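Long-range contacts in putative ferritin-like diiron-carboxylate protein TM1526 (Thermotoga maritima, PDB 1VJX), which is of unknown function but, as a ferritin-like four-helix protein of the rubrerythrin type, probably binds a diiron centre and may act as an oxidoreductase: residues D53-H58 / D140-H145; T20-L25 / I116-E121; F32-S37 / T47-A52; I107-E112 / R147-M152. One frame throughout, in Å; residues are numbered along the deposited sequence. Where two conformers were deposited one is given.

Overall arrangement
Four antiparallel helix pairs close a ring around one bundle: contact 3 joins helices 15-36 and 43-68, contact 1 joins 43-68 and 129-156, contact 4 joins 129-156 and 101-125, and contact 2 joins 101-125 back to 15-36. All four are largely buried, yet their chemistry differs. Contact 1 is the polar one, built of glutamates, histidines and glutamines near the middle of the chain. Contact 2, equally central, is apolar, and Tyr-119 touches Glu-142 of contact 1. Contacts 3 and 4 lie farther out and are hydrophobic, meeting where Met-152 packs on Thr-47 and Phe-48. Glu-112 of contact 4 reaches the acids of contact 1.

Contact 1 (D53-H58 / D140-H145); sequences DQERIH and DQEKEH
Glu-142 reaches His-58 from the opposite helix of this antiparallel pair, its OE2 at the ring edge, 2.8 Å from His-58 ND1. The N-H...O angle of 129° makes this bond weak, and Glu-26 takes a hydrogen bond from the same nitrogen. Glu-55, bent at its second torsion (chi2 -68°), swings OE1 to 2.6 Å from Glu-142 OE2, the two carboxylates turned 74° apart. Glu-55 with His-58, and Glu-142 with His-145, each form a Glu-x-x-His sequence. With Glu-26 and Glu-112 close by, they make a set of four glutamates and two histidines consistent with a ferritin-like diiron-carboxylate site. The axes stand 11.3 Å apart, consistent with helices spaced by polar groups. Whereas these four residues are buried and closely packed, Gln-54 and Gln-141 at the margin are partly exposed. Gln-141 OE1 accepts from His-58 NE2 at 2.9 Å through a lone pair; the bond is nearly straight, and ring and amide are almost coplanar. A phenylalanine in place of His-58 would probably leave Gln-141 OE1 and the buried Glu-142 carboxylate without their N-H partners. Gln-54 passes alongside His-145, its OE1 2.5 Å from His-145 NE2, with amide and ring inclined to each other.

Contact 2 (T20-L25 / I116-E121); sequences TVAIRL and IILYYE
Knobs-into-holes packing inside the four-helix bundle joins helices 15-36 and 101-125 here, with Leu-118 as the knob. Its isobutyl group enters the hole edged by Val-21, Ala-22 and Leu-25 and completed by Ile-18 one turn earlier. Because CG stands opposite the backbone N (chi1 172°), the CD2 methyl is carried deep into that hole. CD2 of Leu-118 is 3.5 Å from CG1 of Val-21, tighter than usual for two carbons, and 3.5 Å from CD1 of Leu-25. It also comes within 3.8 Å of CA of Ala-22, so the small alanine lets the leucine reach the backbone. Tyr-119 lies beside this knob. Its ring points an edge at the same alanine, CE1 3.8 Å from Ala-22 CB, and its OH lies 3.5 Å from Leu-25 CB. An alanine in place of Tyr-119 would probably open a gap beside Ala-22 and leave the CB of Leu-25 uncovered on this side. No hydrogen bond links the segments, whose short axes pass 10.1 Å apart, roughly antiparallel at 146°. Beyond them, Tyr-84 covers Val-21 and Leu-118, while Phe-62 of helix 43-68 meets both Ala-22 and the Tyr-119 ring. Tyr-119 also touches Glu-26 and Glu-142, next to the acidic interior, and reaches Ile-139 on helix 129-156.

Contact 3 (F32-S37 / T47-A52); sequences FYRELS and TFLELA
Tyr-33 and Phe-48 bring the backbones to a CA separation of 5.0 Å, and the short helical axes pass 7.6 Å apart at 159°, close to antiparallel. The approach is reciprocal: CB of Tyr-33 sits 3.3 Å from O of Phe-48, and CB of Phe-48 sits equally near O of Tyr-33. Ala-52 suits this closeness, its small CB methyl packing 3.9 Å from Tyr-33 CB. The two aromatic side chains cross at about a right angle, touching through their CD1 atoms. Each ring receives an aliphatic group of the opposite helix on one face, as a CH-pi contact. Leu-51 CB stands 4.1 Å from the Tyr-33 centroid and Leu-36 CD1 stands 4.2 Å from the Phe-48 centroid, both 24° off the ring normal. With CG set opposite the carbonyl carbon (chi1 -76°), the Phe-48 ring is directed across to Leu-36, and its second torsion turns the face to CD1. The more exposed side mixes polar and apolar groups. Leu-49 CD2 rests 3.5 Å from Ser-37 OG, and the aliphatic part of Arg-34 passes across the same leucine; two conformers were deposited for the arginine, so its position is less certain. Ser-37 turns its hydroxyl back to O of Arg-34, a hydrogen bond near the end of the helix. Farther on, Ser-37 O is held by Lys-45. Two successive antiparallel helices joined by a short turn and packed through aromatic, leucine and alanine side chains form the first helical hairpin of a ferritin-like four-helix bundle.

Contact 4 (I107-E112 / R147-M152); sequences IAISVE and RKLLEM
Leu-149 and Ile-109 form the apolar core of the contact, sliding past each other in opposite directions with Ile-109 CG1 3.6 Å from Leu-149 CB. Leu-149 is a knob in a hole of helix 101-125. Its CD1 lies 3.7 Å from Ala-108 CB and 4.3 Å from Glu-112 CB, and Leu-105 completes the rim. At the more exposed edge, Leu-150 brings CD2 to 3.7 Å from Ile-109 CD1; the extended isoleucine (chi2 163°) carries that methyl out to it. The segments share no hydrogen bond, and their axes stand 9.7 Å apart at 155°. Ionic interactions lie instead on the far side of segment 147-152. Glu-151 OE1 is met nearly along its C-O bond by Lys-148 NZ at 2.9 Å, while its OE2 takes a weak bond from Arg-147 NH1, whose guanidinium presents its edge. Arg-147 NE turns to Glu-144, extending the salt-bridge network along the helix. Glu-112 points inward, its carboxylate close to that of Glu-142, consistent with a place in the putative diiron site. Among the neighbouring helices, Tyr-33 of helix 15-36 covers Leu-149 and Glu-112, Phe-32 covers Ala-108, and selenomethionine Met-152 packs on Ile-44, Thr-47 and Phe-48 of helix 43-68.

Contact 1 (D53-H58 / D140-H145)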
# COMPACT_ATOMS: atom_id res chain seq x y z
N ASP A 53 -9.94 4.92 2.79
CA ASP A 53 -10.39 5.72 1.66
C ASP A 53 -9.21 6.18 0.84
O ASP A 53 -9.27 6.20 -0.37
CB ASP A 53 -11.17 6.95 2.14
CG ASP A 53 -12.21 7.45 1.11
OD1 ASP A 53 -13.17 6.70 0.77
OD2 ASP A 53 -12.14 8.60 0.59
N GLN A 54 -8.12 6.57 1.50
CA GLN A 54 -6.90 6.99 0.79
C GLN A 54 -6.32 5.87 -0.06
O GLN A 54 -5.96 6.09 -1.22
CB GLN A 54 -5.85 7.51 1.79
CG GLN A 54 -6.26 8.86 2.37
CD GLN A 54 -5.51 9.27 3.61
OE1 GLN A 54 -4.38 8.84 3.84
NE2 GLN A 54 -6.13 10.12 4.40
N GLU A 55 -6.23 4.68 0.54
CA GLU A 55 -5.76 3.48 -0.18
C GLU A 55 -6.64 3.16 -1.38
O GLU A 55 -6.14 2.77 -2.44
CB GLU A 55 -5.75 2.26 0.73
CG GLU A 55 -4.80 2.31 1.89
CD GLU A 55 -3.34 2.27 1.49
OE1 GLU A 55 -2.77 3.35 1.24
OE2 GLU A 55 -2.76 1.16 1.46
N ARG A 56 -7.95 3.28 -1.19
CA ARG A 56 -8.94 3.18 -2.27
C ARG A 56 -8.55 4.04 -3.49
O ARG A 56 -8.31 3.51 -4.60
CB ARG A 56 -10.31 3.61 -1.76
CG ARG A 56 -11.47 3.37 -2.75
CD ARG A 56 -12.81 3.97 -2.28
NE ARG A 56 -12.67 5.39 -1.94
CZ ARG A 56 -12.71 6.39 -2.82
NH1 ARG A 56 -12.92 6.17 -4.11
NH2 ARG A 56 -12.56 7.64 -2.40
N ILE A 57 -8.46 5.35 -3.26
CA ILE A 57 -8.12 6.31 -4.31
C ILE A 57 -6.83 5.96 -5.04
O ILE A 57 -6.75 6.07 -6.26
CB ILE A 57 -8.05 7.74 -3.72
CG1 ILE A 57 -9.46 8.25 -3.46
CG2 ILE A 57 -7.30 8.72 -4.64
CD1 ILE A 57 -9.49 9.46 -2.54
N HIS A 58 -5.83 5.51 -4.29
CA HIS A 58 -4.56 5.05 -4.82
C HIS A 58 -4.71 3.90 -5.77
O HIS A 58 -4.07 3.90 -6.81
CB HIS A 58 -3.63 4.62 -3.69
CG HIS A 58 -3.12 5.76 -2.87
ND1 HIS A 58 -2.57 5.59 -1.62
CD2 HIS A 58 -3.08 7.08 -3.14
CE1 HIS A 58 -2.22 6.77 -1.15
NE2 HIS A 58 -2.52 7.69 -2.05
N ASP A 140 4.55 9.70 -1.30
CA ASP A 140 4.47 10.73 -0.29
C ASP A 140 3.29 10.55 0.63
O ASP A 140 3.43 10.66 1.82
CB ASP A 140 4.40 12.11 -0.92
CG ASP A 140 5.71 12.54 -1.52
OD1 ASP A 140 6.79 12.11 -1.00
OD2 ASP A 140 5.74 13.36 -2.50
N GLN A 141 2.12 10.24 0.08
CA GLN A 141 0.94 9.98 0.91
C GLN A 141 1.10 8.69 1.70
O GLN A 141 0.66 8.60 2.83
CB GLN A 141 -0.33 9.95 0.04
CG GLN A 141 -0.86 11.36 -0.28
CD GLN A 141 -1.69 11.50 -1.60
OE1 GLN A 141 -2.05 10.53 -2.25
NE2 GLN A 141 -1.96 12.75 -1.97
N GLU A 142 1.71 7.67 1.10
CA GLU A 142 1.93 6.40 1.78
C GLU A 142 2.89 6.61 2.94
O GLU A 142 2.74 5.97 3.97
CB GLU A 142 2.49 5.34 0.84
CG GLU A 142 1.48 4.83 -0.19
CD GLU A 142 0.30 4.09 0.42
OE1 GLU A 142 0.39 3.72 1.62
OE2 GLU A 142 -0.72 3.88 -0.31
N LYS A 143 3.86 7.51 2.77
CA LYS A 143 4.86 7.77 3.79
C LYS A 143 4.28 8.58 4.95
O LYS A 143 4.75 8.49 6.07
CB LYS A 143 6.04 8.52 3.20
CG LYS A 143 7.01 7.72 2.35
CD LYS A 143 8.33 8.53 2.18
CE LYS A 143 8.19 9.66 1.16
NZ LYS A 143 8.93 10.82 1.59
N GLU A 144 3.25 9.38 4.67
CA GLU A 144 2.41 10.00 5.71
C GLU A 144 1.50 9.00 6.45
O GLU A 144 1.21 9.20 7.61
CB GLU A 144 1.52 11.10 5.12
CG GLU A 144 2.26 12.36 4.70
CD GLU A 144 2.92 13.05 5.86
OE1 GLU A 144 2.42 12.93 7.02
OE2 GLU A 144 3.95 13.72 5.60
N HIS A 145 1.03 7.95 5.78
CA HIS A 145 0.24 6.91 6.44
C HIS A 145 1.14 6.28 7.45
O HIS A 145 0.75 6.09 8.59
CB HIS A 145 -0.18 5.79 5.49
CG HIS A 145 -1.24 6.18 4.51
ND1 HIS A 145 -1.98 5.24 3.81
CD2 HIS A 145 -1.70 7.39 4.13
CE1 HIS A 145 -2.83 5.87 3.02
NE2 HIS A 145 -2.69 7.17 3.20

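Contact 2 (T20-L25 / I116-E121)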
# COMPACT_ATOMS: atom_id res chain seq x y z
N THR A 20 0.40 -4.39 -11.27
CA THR A 20 -0.58 -5.35 -10.80
C THR A 20 -0.36 -5.61 -9.30
O THR A 20 -1.29 -5.66 -8.52
CB THR A 20 -0.46 -6.65 -11.57
OG1 THR A 20 -0.68 -6.45 -12.98
CG2 THR A 20 -1.57 -7.59 -11.15
N VAL A 21 0.90 -5.74 -8.92
CA VAL A 21 1.27 -5.97 -7.55
C VAL A 21 0.82 -4.76 -6.72
O VAL A 21 0.19 -4.95 -5.70
CB VAL A 21 2.79 -6.26 -7.42
CG1 VAL A 21 3.25 -6.11 -6.00
CG2 VAL A 21 3.12 -7.67 -7.91
N ALA A 22 1.08 -3.56 -7.22
CA ALA A 22 0.77 -2.31 -6.52
C ALA A 22 -0.71 -2.08 -6.38
O ALA A 22 -1.19 -1.58 -5.37
CB ALA A 22 1.41 -1.12 -7.24
N ILE A 23 -1.46 -2.51 -7.40
CA ILE A 23 -2.89 -2.37 -7.35
C ILE A 23 -3.39 -3.22 -6.20
O ILE A 23 -4.25 -2.78 -5.43
CB ILE A 23 -3.48 -2.81 -8.64
CG1 ILE A 23 -3.17 -1.78 -9.74
CG2 ILE A 23 -5.02 -3.04 -8.53
CD1 ILE A 23 -3.54 -2.32 -11.15
N ARG A 24 -2.86 -4.43 -6.06
CA ARG A 24 -3.40 -5.35 -5.06
C ARG A 24 -3.05 -4.91 -3.62
O ARG A 24 -3.89 -5.06 -2.73
CB ARG A 24 -2.97 -6.77 -5.35
CG ARG A 24 -3.66 -7.34 -6.46
CD ARG A 24 -3.01 -8.55 -7.08
NE ARG A 24 -3.65 -8.95 -8.35
CZ ARG A 24 -4.11 -10.18 -8.65
NH1 ARG A 24 -4.06 -11.18 -7.77
NH2 ARG A 24 -4.64 -10.42 -9.85
N LEU A 25 -1.86 -4.33 -3.44
CA LEU A 25 -1.42 -3.85 -2.16
C LEU A 25 -2.34 -2.71 -1.69
O LEU A 25 -2.74 -2.70 -0.53
CB LEU A 25 0.06 -3.42 -2.19
CG LEU A 25 1.10 -4.54 -2.43
CD1 LEU A 25 2.54 -4.00 -2.40
CD2 LEU A 25 0.96 -5.70 -1.46
N ILE A 116 5.85 0.30 0.47
CA ILE A 116 6.59 1.52 0.07
C ILE A 116 7.79 1.21 -0.84
O ILE A 116 7.99 1.88 -1.86
CB ILE A 116 6.93 2.35 1.30
CG1 ILE A 116 5.63 2.97 1.81
CG2 ILE A 116 7.94 3.47 0.98
CD1 ILE A 116 5.72 3.69 3.12
N ILE A 117 8.53 0.16 -0.48
CA ILE A 117 9.66 -0.28 -1.29
C ILE A 117 9.17 -0.59 -2.68
O ILE A 117 9.77 -0.19 -3.68
CB ILE A 117 10.35 -1.53 -0.68
CG1 ILE A 117 10.96 -1.19 0.66
CG2 ILE A 117 11.44 -2.08 -1.62
CD1 ILE A 117 11.90 -2.21 1.23
N LEU A 118 8.04 -1.28 -2.74
CA LEU A 118 7.50 -1.69 -4.04
C LEU A 118 7.06 -0.50 -4.90
O LEU A 118 7.24 -0.48 -6.12
CB LEU A 118 6.37 -2.68 -3.91
CG LEU A 118 5.75 -2.87 -5.33
CD1 LEU A 118 6.33 -4.08 -6.05
CD2 LEU A 118 4.29 -2.89 -5.28
N TYR A 119 6.40 0.46 -4.30
CA TYR A 119 6.03 1.62 -5.09
C TYR A 119 7.25 2.41 -5.56
O TYR A 119 7.18 3.01 -6.61
CB TYR A 119 5.08 2.57 -4.35
CG TYR A 119 3.87 1.91 -3.72
CD1 TYR A 119 3.13 0.96 -4.40
CD2 TYR A 119 3.50 2.24 -2.39
CE1 TYR A 119 2.05 0.33 -3.81
CE2 TYR A 119 2.43 1.60 -1.79
CZ TYR A 119 1.70 0.66 -2.52
OH TYR A 119 0.64 0.04 -1.92
N TYR A 120 8.33 2.47 -4.76
CA TYR A 120 9.57 3.05 -5.23
C TYR A 120 10.09 2.27 -6.47
O TYR A 120 10.49 2.86 -7.46
CB TYR A 120 10.63 3.14 -4.12
CG TYR A 120 10.56 4.40 -3.24
CD1 TYR A 120 10.70 5.68 -3.80
CD2 TYR A 120 10.39 4.33 -1.86
CE1 TYR A 120 10.65 6.85 -3.00
CE2 TYR A 120 10.34 5.53 -1.03
CZ TYR A 120 10.46 6.78 -1.63
OH TYR A 120 10.41 7.95 -0.88
N GLU A 121 10.02 0.95 -6.42
CA GLU A 121 10.52 0.11 -7.49
C GLU A 121 9.82 0.43 -8.77
O GLU A 121 10.48 0.62 -9.78
CB GLU A 121 10.41 -1.38 -7.13
CG GLU A 121 11.50 -1.76 -6.12
CD GLU A 121 11.34 -3.14 -5.49
OE1 GLU A 121 10.20 -3.65 -5.41
OE2 GLU A 121 12.36 -3.73 -5.06

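Contact 3 (F32-S37 / T47-A52)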
# COMPACT_ATOMS: atom_id res chain seq x y z
N PHE A 32 -7.93 -4.07 4.83
CA PHE A 32 -7.26 -4.15 6.13
C PHE A 32 -7.74 -2.99 7.02
O PHE A 32 -8.35 -3.23 8.06
CB PHE A 32 -5.76 -4.11 5.90
CG PHE A 32 -4.92 -4.33 7.13
CD1 PHE A 32 -5.02 -5.50 7.86
CD2 PHE A 32 -3.98 -3.38 7.51
CE1 PHE A 32 -4.21 -5.70 8.99
CE2 PHE A 32 -3.18 -3.58 8.61
CZ PHE A 32 -3.29 -4.73 9.35
N TYR A 33 -7.52 -1.75 6.58
CA TYR A 33 -7.79 -0.58 7.42
C TYR A 33 -9.28 -0.43 7.74
O TYR A 33 -9.64 -0.04 8.87
CB TYR A 33 -7.20 0.71 6.81
CG TYR A 33 -5.68 0.75 6.73
CD1 TYR A 33 -4.89 0.45 7.84
CD2 TYR A 33 -5.04 1.13 5.55
CE1 TYR A 33 -3.50 0.51 7.76
CE2 TYR A 33 -3.66 1.19 5.45
CZ TYR A 33 -2.89 0.88 6.56
OH TYR A 33 -1.50 0.94 6.47
N ARG A 34 -10.13 -0.77 6.79
CA ARG A 34 -11.56 -0.69 6.99
C ARG A 34 -12.02 -1.78 7.99
O ARG A 34 -12.79 -1.49 8.90
CB ARG A 34 -12.31 -0.80 5.64
CG ARG A 34 -13.63 -0.05 5.62
CD ARG A 34 -14.40 -0.16 4.33
NE ARG A 34 -13.87 0.65 3.23
CZ ARG A 34 -14.00 1.97 3.12
NH1 ARG A 34 -14.61 2.67 4.08
NH2 ARG A 34 -13.50 2.59 2.06
N GLU A 35 -11.52 -3.00 7.82
CA GLU A 35 -11.75 -4.10 8.77
C GLU A 35 -11.15 -3.80 10.16
O GLU A 35 -11.76 -4.12 11.18
CB GLU A 35 -11.21 -5.43 8.23
CG GLU A 35 -12.07 -6.05 7.12
CD GLU A 35 -11.43 -7.24 6.39
OE1 GLU A 35 -10.32 -7.11 5.81
OE2 GLU A 35 -12.05 -8.32 6.36
N LEU A 36 -9.96 -3.19 10.21
CA LEU A 36 -9.36 -2.83 11.50
C LEU A 36 -10.24 -1.85 12.26
O LEU A 36 -10.29 -1.88 13.51
CB LEU A 36 -7.98 -2.19 11.32
CG LEU A 36 -6.74 -3.05 11.02
CD1 LEU A 36 -5.54 -2.12 11.03
CD2 LEU A 36 -6.55 -4.17 12.01
N SER A 37 -10.92 -0.98 11.52
CA SER A 37 -11.76 0.05 12.13
C SER A 37 -12.93 -0.55 12.91
O SER A 37 -13.57 0.12 13.70
CB SER A 37 -12.27 1.01 11.07
OG SER A 37 -13.36 0.46 10.36
N THR A 47 -9.40 7.32 11.91
CA THR A 47 -8.11 7.28 11.25
C THR A 47 -8.06 6.11 10.28
O THR A 47 -7.81 6.29 9.10
CB THR A 47 -6.95 7.23 12.30
OG1 THR A 47 -6.60 8.57 12.68
CG2 THR A 47 -5.65 6.70 11.68
N PHE A 48 -8.32 4.93 10.80
CA PHE A 48 -8.25 3.73 9.99
C PHE A 48 -9.17 3.86 8.77
O PHE A 48 -8.87 3.36 7.72
CB PHE A 48 -8.64 2.50 10.81
CG PHE A 48 -7.57 2.04 11.74
CD1 PHE A 48 -6.26 1.93 11.33
CD2 PHE A 48 -7.88 1.70 13.04
CE1 PHE A 48 -5.26 1.51 12.21
CE2 PHE A 48 -6.89 1.27 13.91
CZ PHE A 48 -5.58 1.18 13.49
N LEU A 49 -10.30 4.54 8.93
CA LEU A 49 -11.23 4.67 7.81
C LEU A 49 -10.70 5.66 6.77
O LEU A 49 -10.90 5.46 5.57
CB LEU A 49 -12.63 5.08 8.29
CG LEU A 49 -13.43 3.97 8.96
CD1 LEU A 49 -14.66 4.54 9.71
CD2 LEU A 49 -13.86 2.89 7.96
N GLU A 50 -10.05 6.73 7.24
CA GLU A 50 -9.41 7.68 6.33
C GLU A 50 -8.34 6.95 5.53
O GLU A 50 -8.31 7.08 4.32
CB GLU A 50 -8.79 8.86 7.09
CG GLU A 50 -9.76 10.03 7.21
CD GLU A 50 -9.51 10.91 8.44
OE1 GLU A 50 -8.33 10.97 8.90
OE2 GLU A 50 -10.49 11.54 8.95
N LEU A 51 -7.50 6.20 6.24
CA LEU A 51 -6.43 5.43 5.61
C LEU A 51 -7.01 4.51 4.55
O LEU A 51 -6.45 4.42 3.47
CB LEU A 51 -5.62 4.65 6.67
CG LEU A 51 -4.80 5.49 7.67
CD1 LEU A 51 -3.99 4.63 8.62
CD2 LEU A 51 -3.87 6.40 6.94
N ALA A 52 -8.15 3.88 4.84
CA ALA A 52 -8.85 3.00 3.89
C ALA A 52 -9.34 3.74 2.63
O ALA A 52 -9.14 3.25 1.54
CB ALA A 52 -10.02 2.30 4.57

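Contact 4 (I107-E112 / R147-M152)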
# COMPACT_ATOMS: atom_id res chain seq x y z
N ILE A 107 1.74 -4.92 12.59
CA ILE A 107 1.49 -5.54 11.29
C ILE A 107 1.35 -4.48 10.18
O ILE A 107 1.96 -4.59 9.13
CB ILE A 107 0.24 -6.46 11.38
CG1 ILE A 107 0.52 -7.63 12.35
CG2 ILE A 107 -0.14 -6.98 10.00
CD1 ILE A 107 -0.74 -8.35 12.86
N ALA A 108 0.57 -3.44 10.45
CA ALA A 108 0.34 -2.35 9.52
C ALA A 108 1.62 -1.72 9.12
O ALA A 108 1.81 -1.39 7.98
CB ALA A 108 -0.54 -1.29 10.15
N ILE A 109 2.49 -1.49 10.10
CA ILE A 109 3.74 -0.75 9.87
C ILE A 109 4.64 -1.59 9.00
O ILE A 109 5.27 -1.09 8.07
CB ILE A 109 4.37 -0.39 11.20
CG1 ILE A 109 3.58 0.78 11.82
CG2 ILE A 109 5.83 -0.02 11.02
CD1 ILE A 109 3.81 0.99 13.29
N SER A 110 4.65 -2.89 9.27
CA SER A 110 5.55 -3.79 8.58
C SER A 110 5.16 -3.99 7.13
O SER A 110 6.04 -3.99 6.29
CB SER A 110 5.65 -5.13 9.32
OG SER A 110 6.30 -6.08 8.51
N VAL A 111 3.86 -4.17 6.83
CA VAL A 111 3.44 -4.31 5.45
C VAL A 111 3.46 -2.97 4.71
O VAL A 111 3.69 -2.95 3.50
CB VAL A 111 2.04 -5.00 5.24
CG1 VAL A 111 1.92 -6.29 6.05
CG2 VAL A 111 0.93 -4.07 5.58
N GLU A 112 3.20 -1.87 5.40
CA GLU A 112 3.29 -0.57 4.77
C GLU A 112 4.74 -0.31 4.26
O GLU A 112 4.95 0.07 3.12
CB GLU A 112 2.84 0.53 5.75
CG GLU A 112 2.89 1.93 5.18
CD GLU A 112 2.04 2.08 3.92
OE1 GLU A 112 1.07 1.29 3.75
OE2 GLU A 112 2.32 2.99 3.11
N ARG A 147 3.94 7.47 8.89
CA ARG A 147 4.18 8.39 9.98
C ARG A 147 3.02 8.38 10.98
O ARG A 147 3.24 8.45 12.21
CB ARG A 147 4.35 9.79 9.42
CG ARG A 147 4.53 10.89 10.44
CD ARG A 147 4.00 12.21 9.94
NE ARG A 147 2.53 12.19 9.89
CZ ARG A 147 1.75 12.42 10.94
NH1 ARG A 147 2.29 12.65 12.13
NH2 ARG A 147 0.43 12.40 10.82
N LYS A 148 1.79 8.29 10.46
CA LYS A 148 0.60 8.27 11.31
C LYS A 148 0.54 6.99 12.10
O LYS A 148 0.28 7.02 13.31
CB LYS A 148 -0.68 8.43 10.50
CG LYS A 148 -1.95 8.46 11.34
CD LYS A 148 -2.06 9.72 12.16
CE LYS A 148 -3.07 9.63 13.27
NZ LYS A 148 -2.93 10.88 14.12
N LEU A 149 0.82 5.87 11.45
CA LEU A 149 0.94 4.59 12.14
C LEU A 149 2.01 4.59 13.26
O LEU A 149 1.79 4.05 14.33
CB LEU A 149 1.22 3.46 11.13
CG LEU A 149 0.16 3.16 10.05
CD1 LEU A 149 0.63 2.08 9.09
CD2 LEU A 149 -1.15 2.73 10.65
N LEU A 150 3.15 5.21 13.03
CA LEU A 150 4.20 5.27 14.04
C LEU A 150 3.83 6.23 15.19
O LEU A 150 4.20 6.00 16.37
CB LEU A 150 5.53 5.66 13.38
CG LEU A 150 6.10 4.62 12.41
CD1 LEU A 150 7.18 5.22 11.48
CD2 LEU A 150 6.67 3.40 13.18
N GLU A 151 3.11 7.29 14.84
CA GLU A 151 2.56 8.25 15.81
C GLU A 151 1.55 7.56 16.76
O GLU A 151 1.63 7.72 17.96
CB GLU A 151 1.92 9.44 15.06
CG GLU A 151 1.20 10.47 15.93
CD GLU A 151 0.84 11.73 15.15
OE1 GLU A 151 -0.24 11.77 14.51
OE2 GLU A 151 1.64 12.70 15.16
N MSE A 152 0.63 6.79 16.20
CA MSE A 152 -0.31 5.98 16.98
C MSE A 152 0.41 4.94 17.84
O MSE A 152 0.07 4.77 19.01
CB MSE A 152 -1.33 5.31 16.06
CG MSE A 152 -2.33 6.26 15.43
SE MSE A 152 -3.43 5.39 14.07
CE MSE A 152 -4.69 4.38 15.20